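PDB 4Q53: uncharacterized protein from Bacteroides uniformis, which is of unknown function but adopts a cystatin-like fold and belongs to the DUF4783 family of the NTF2 clan. Local coordinates for residues K22-K27 against Y98-I103; I32-T37 against R104-D109. All blocks are in the same frame, centred on the assembly; numbering follows the deposited sequence. Where two conformers were deposited one is given.

Contact 1: residues K22-K27 against Y98-I103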
# COMPACT_ATOMS: atom_id res chain seq x y z
N LYS A 22 3.39 8.92 -4.86
CA LYS A 22 3.34 10.27 -4.36
C LYS A 22 3.42 10.11 -2.89
O LYS A 22 4.01 10.96 -2.21
CB LYS A 22 2.01 10.96 -4.68
CG LYS A 22 1.82 11.47 -6.10
CD LYS A 22 0.45 12.14 -6.28
CE LYS A 22 0.22 13.26 -5.27
NZ LYS A 22 -1.11 13.90 -5.42
N TYR A 23 2.81 9.04 -2.39
CA TYR A 23 2.95 8.82 -0.93
C TYR A 23 4.01 7.87 -0.39
O TYR A 23 4.07 7.64 0.81
CB TYR A 23 1.56 8.37 -0.46
CG TYR A 23 0.49 9.23 -1.09
CD1 TYR A 23 0.27 10.52 -0.62
CD2 TYR A 23 -0.24 8.80 -2.19
CE1 TYR A 23 -0.68 11.34 -1.19
CE2 TYR A 23 -1.21 9.62 -2.77
CZ TYR A 23 -1.41 10.89 -2.27
OH TYR A 23 -2.35 11.71 -2.83
N LEU A 24 4.85 7.34 -1.25
CA LEU A 24 5.86 6.38 -0.82
C LEU A 24 7.05 7.08 -0.16
O LEU A 24 7.47 8.15 -0.60
CB LEU A 24 6.35 5.54 -2.01
CG LEU A 24 5.33 4.58 -2.64
CD1 LEU A 24 5.90 3.91 -3.87
CD2 LEU A 24 4.85 3.55 -1.64
N GLY A 25 7.57 6.50 0.92
CA GLY A 25 8.83 6.92 1.50
C GLY A 25 10.00 6.60 0.59
O GLY A 25 9.85 5.89 -0.41
N ASP A 26 11.17 7.10 0.94
CA ASP A 26 12.33 6.88 0.10
C ASP A 26 12.81 5.43 0.17
O ASP A 26 13.48 4.95 -0.74
CB ASP A 26 13.44 7.85 0.47
CG ASP A 26 13.13 9.29 0.04
OD1 ASP A 26 12.38 9.48 -0.94
OD2 ASP A 26 13.64 10.23 0.68
N LYS A 27 12.48 4.77 1.27
CA LYS A 27 12.71 3.35 1.47
C LYS A 27 11.41 2.74 1.95
O LYS A 27 10.79 3.26 2.87
CB LYS A 27 13.80 3.11 2.52
CG LYS A 27 15.18 3.62 2.15
CD LYS A 27 15.82 2.78 1.05
CE LYS A 27 17.26 3.21 0.78
NZ LYS A 27 17.86 2.42 -0.33
N TYR A 98 3.24 12.41 6.29
CA TYR A 98 3.15 10.97 6.48
C TYR A 98 3.46 10.28 5.16
O TYR A 98 2.85 10.58 4.14
CB TYR A 98 1.76 10.57 6.98
CG TYR A 98 1.48 11.03 8.38
CD1 TYR A 98 1.88 10.28 9.48
CD2 TYR A 98 0.78 12.21 8.62
CE1 TYR A 98 1.58 10.70 10.78
CE2 TYR A 98 0.49 12.63 9.88
CZ TYR A 98 0.89 11.88 10.96
OH TYR A 98 0.59 12.34 12.22
N VAL A 99 4.42 9.37 5.19
CA VAL A 99 4.79 8.61 4.00
C VAL A 99 4.77 7.13 4.33
O VAL A 99 4.94 6.73 5.48
CB VAL A 99 6.18 9.01 3.44
CG1 VAL A 99 6.17 10.47 3.01
CG2 VAL A 99 7.26 8.76 4.48
N ILE A 100 4.55 6.32 3.30
CA ILE A 100 4.51 4.89 3.50
C ILE A 100 5.91 4.32 3.70
O ILE A 100 6.80 4.52 2.87
CB ILE A 100 3.87 4.17 2.28
CG1 ILE A 100 2.43 4.63 2.12
CG2 ILE A 100 3.89 2.66 2.46
CD1 ILE A 100 1.84 4.24 0.80
N HIS A 101 6.04 3.57 4.79
CA HIS A 101 7.29 2.90 5.13
C HIS A 101 7.19 1.37 4.96
O HIS A 101 8.21 0.70 4.77
CB HIS A 101 7.64 3.25 6.57
CG HIS A 101 8.81 2.50 7.11
ND1 HIS A 101 10.07 2.60 6.56
CD2 HIS A 101 8.92 1.65 8.15
CE1 HIS A 101 10.91 1.84 7.24
NE2 HIS A 101 10.23 1.25 8.21
N GLN A 102 5.99 0.82 5.05
CA GLN A 102 5.78 -0.62 4.87
C GLN A 102 4.42 -0.89 4.25
O GLN A 102 3.42 -0.27 4.65
CB GLN A 102 5.92 -1.38 6.21
CG GLN A 102 5.75 -2.90 6.10
CD GLN A 102 6.08 -3.62 7.40
OE1 GLN A 102 5.28 -4.38 7.91
NE2 GLN A 102 7.29 -3.41 7.91
N ILE A 103 4.40 -1.81 3.29
CA ILE A 103 3.17 -2.35 2.73
C ILE A 103 3.23 -3.86 2.86
O ILE A 103 4.17 -4.48 2.36
CB ILE A 103 3.00 -2.00 1.23
CG1 ILE A 103 3.06 -0.48 1.04
CG2 ILE A 103 1.72 -2.60 0.68
CD1 ILE A 103 2.95 -0.03 -0.40
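Leu24 pairs with Ile100 in a short parallel bridge, CA to CA 4.8 Å, where the brief strand 24-25 meets the long strand 97-107. Two backbone bonds hold it. Ile100 N donates to Tyr23 O at 2.9 Å and is nearly straight, 172° at the hydrogen. Gly25 N returns a bond to Ile100 O, also 2.9 Å but more bent, its donor tilted out of the carbonyl plane. Tyr23 O further receives a CA-H...O contact from Val99 CA at 3.4 Å.

Leu24 and Ile100 lie on the same face of the sheet. The Leu24 side chain slants across that of Ile100, and Leu24 CD2 reaches Ile100 CD1 at 3.9 Å. The same methyl extends to Ile103 CD1 at 4.2 Å. In Ile100, CG1 stands anti to the carbonyl carbon (chi1 -62°). The chain then runs on extended (chi2 166°) and carries Ile100 CD1 toward Leu24 CD2, with Tyr23 CB a looser neighbour at 4.3 Å from Ile100 CD1. Val8 of helix 6-14 touches Tyr23 and Ile100.

Val99 sits beside the backbone of Gly25, with Val99 CG2 3.8 Å from Gly25 CA. The chain then turns a corner at Asp26 and Lys27. Ile100 uses both its N-H and its carbonyl oxygen on residues 23-25, so the bridge is held by its backbone while its side chain packs on Leu24.

Contact 2: residues I32-T37 against R104-D109; sequences IQNKST and RIDKTD. With EDO (1,2-ethanediol), chain N.
Gln33 has two conformers, and in one of them it curls back over the strand end and lies obliquely across Lys107. Its chain bends at chi2 (-46°), which brings the amide down to the backbone of the opposing strand. In this conformer Gln33 OE1 accepts a bond from Lys107 N at 2.7 Å, in the amide plane and on a lone pair, although the angle at the hydrogen is only 138°. The amide also rests against Lys107 CB, 3.3 Å from Gln33 OE1.

In the backbone, Gln33 N donates to Ile105 O at 3.0 Å, nearly straight. Ile32 and Ile105 point to the same face of the sheet. Ile32 CG2 lies 4.3 Å from Ile105 CB, and Phe51 of helix 41-54 touches both residues.

Two waters add polar links. Water 2 donates to Ile105 O and to Asp106 OD1 and accepts from Asn34 N at 2.8 Å, bridging the turn to the strand. Water 1 donates to Lys107 O, with a weak bond from Gln33 NE2 in the same conformer. At the chain end, Asp109 OD2 takes a bond from an ethanediol, probably from the crystallisation liquor.

Residues 32-35 form a type I' beta turn, the tight turn of a two-residue beta hairpin. Here it links strands 28-32 and 35-40, and its first strand runs parallel to strand 97-107.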
# COMPACT_ATOMS: atom_id res chain seq x y z
N ILE A 32 4.84 -9.09 0.15
CA ILE A 32 3.74 -9.41 -0.74
C ILE A 32 3.73 -10.90 -0.91
O ILE A 32 4.68 -11.46 -1.45
CB ILE A 32 3.91 -8.71 -2.10
CG1 ILE A 32 4.02 -7.19 -1.91
CG2 ILE A 32 2.77 -9.07 -3.01
CD1 ILE A 32 4.15 -6.41 -3.17
N GLN A 33 2.67 -11.57 -0.47
CA GLN A 33 2.66 -13.03 -0.49
C GLN A 33 3.92 -13.62 0.15
O GLN A 33 4.53 -14.54 -0.38
CB GLN A 33 2.48 -13.57 -1.91
CG GLN A 33 1.08 -13.44 -2.45
CD GLN A 33 0.04 -13.88 -1.45
OE1 GLN A 33 -0.53 -13.05 -0.74
NE2 GLN A 33 -0.18 -15.19 -1.34
N ASN A 34 4.29 -13.06 1.28
CA ASN A 34 5.43 -13.54 2.06
C ASN A 34 6.78 -13.33 1.39
O ASN A 34 7.77 -13.83 1.89
CB ASN A 34 5.27 -15.00 2.50
CG ASN A 34 4.30 -15.15 3.65
OD1 ASN A 34 4.10 -14.25 4.44
ND2 ASN A 34 3.69 -16.31 3.73
N LYS A 35 6.82 -12.58 0.30
CA LYS A 35 8.08 -12.16 -0.30
C LYS A 35 8.43 -10.77 0.19
O LYS A 35 7.69 -9.80 -0.09
CB LYS A 35 7.97 -12.17 -1.82
CG LYS A 35 7.72 -13.55 -2.42
CD LYS A 35 8.97 -14.43 -2.27
CE LYS A 35 8.85 -15.78 -2.99
NZ LYS A 35 10.17 -16.49 -2.97
N SER A 36 9.54 -10.66 0.91
CA SER A 36 9.94 -9.42 1.55
C SER A 36 11.05 -8.71 0.78
O SER A 36 12.02 -9.33 0.36
CB SER A 36 10.40 -9.71 2.98
OG SER A 36 10.68 -8.51 3.68
N THR A 37 10.90 -7.40 0.62
CA THR A 37 11.90 -6.60 -0.07
C THR A 37 12.02 -5.22 0.55
O THR A 37 11.02 -4.59 0.86
CB THR A 37 11.56 -6.43 -1.56
OG1 THR A 37 10.30 -5.76 -1.70
CG2 THR A 37 11.44 -7.77 -2.22
N ARG A 104 2.22 -4.44 3.49
CA ARG A 104 2.04 -5.87 3.56
C ARG A 104 0.78 -6.22 2.79
O ARG A 104 -0.26 -5.58 2.99
CB ARG A 104 1.92 -6.34 5.01
CG ARG A 104 1.76 -7.84 5.16
CD ARG A 104 1.59 -8.32 6.61
NE ARG A 104 0.94 -9.63 6.60
CZ ARG A 104 -0.37 -9.84 6.80
NH1 ARG A 104 -1.21 -8.85 7.12
NH2 ARG A 104 -0.84 -11.07 6.71
N ILE A 105 0.87 -7.24 1.95
CA ILE A 105 -0.26 -7.70 1.16
C ILE A 105 -0.28 -9.22 1.30
O ILE A 105 0.69 -9.90 0.98
CB ILE A 105 -0.11 -7.31 -0.33
CG1 ILE A 105 -0.07 -5.79 -0.47
CG2 ILE A 105 -1.26 -7.93 -1.16
CD1 ILE A 105 0.13 -5.29 -1.88
N ASP A 106 -1.39 -9.75 1.81
CA ASP A 106 -1.49 -11.17 2.06
C ASP A 106 -2.81 -11.74 1.56
O ASP A 106 -3.88 -11.22 1.89
CB ASP A 106 -1.32 -11.51 3.50
CG ASP A 106 -0.99 -12.97 3.65
OD1 ASP A 106 0.16 -13.35 3.29
OD2 ASP A 106 -1.88 -13.76 4.01
N LYS A 107 -2.73 -12.78 0.74
CA LYS A 107 -3.91 -13.34 0.13
C LYS A 107 -4.79 -13.98 1.17
O LYS A 107 -4.30 -14.68 2.04
CB LYS A 107 -3.52 -14.38 -0.93
CG LYS A 107 -4.67 -14.81 -1.82
CD LYS A 107 -4.21 -15.79 -2.90
CE LYS A 107 -5.39 -16.26 -3.75
NZ LYS A 107 -6.45 -16.93 -2.93
N THR A 108 -6.09 -13.75 1.05
CA THR A 108 -7.06 -14.35 1.93
C THR A 108 -7.19 -15.83 1.67
O THR A 108 -6.76 -16.32 0.63
CB THR A 108 -8.45 -13.73 1.75
OG1 THR A 108 -8.90 -14.00 0.43
CG2 THR A 108 -8.42 -12.22 1.99
N ASP A 109 -7.82 -16.53 2.61
CA ASP A 109 -7.98 -17.98 2.57
C ASP A 109 -9.27 -18.33 1.85
O ASP A 109 -10.21 -18.85 2.46
CB ASP A 109 -8.00 -18.54 4.00
CG ASP A 109 -7.94 -20.06 4.05
OD1 ASP A 109 -7.44 -20.68 3.09
OD2 ASP A 109 -8.39 -20.63 5.07
C1 EDO N . -6.98 -22.87 7.15
O1 EDO N . -7.14 -22.99 5.77
C2 EDO N . -6.99 -24.26 7.76
O2 EDO N . -8.21 -24.94 7.42
O HOH W 1 -1.95 -15.98 1.55
O HOH W 2 2.51 -11.38 2.73

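Both contacts lie on strand 97-107, with their centres about 17 Å apart. Contact 1 uses its first half and contact 2 its second. The partner segments follow the same order: residues 22-27 come first, then 32-37, and strand 28-32 between them also runs parallel to 97-107. The four segments therefore alternate along the chain, and residues 22-37 are laid along the last strand from one end toward the other. Helix 41-54 and most of the strands of the mixed sheet come in between in sequence. The C-terminal strand thus joins residues 22-37, which follow the first two helices, to the end of the fold within a single DUF4783 domain.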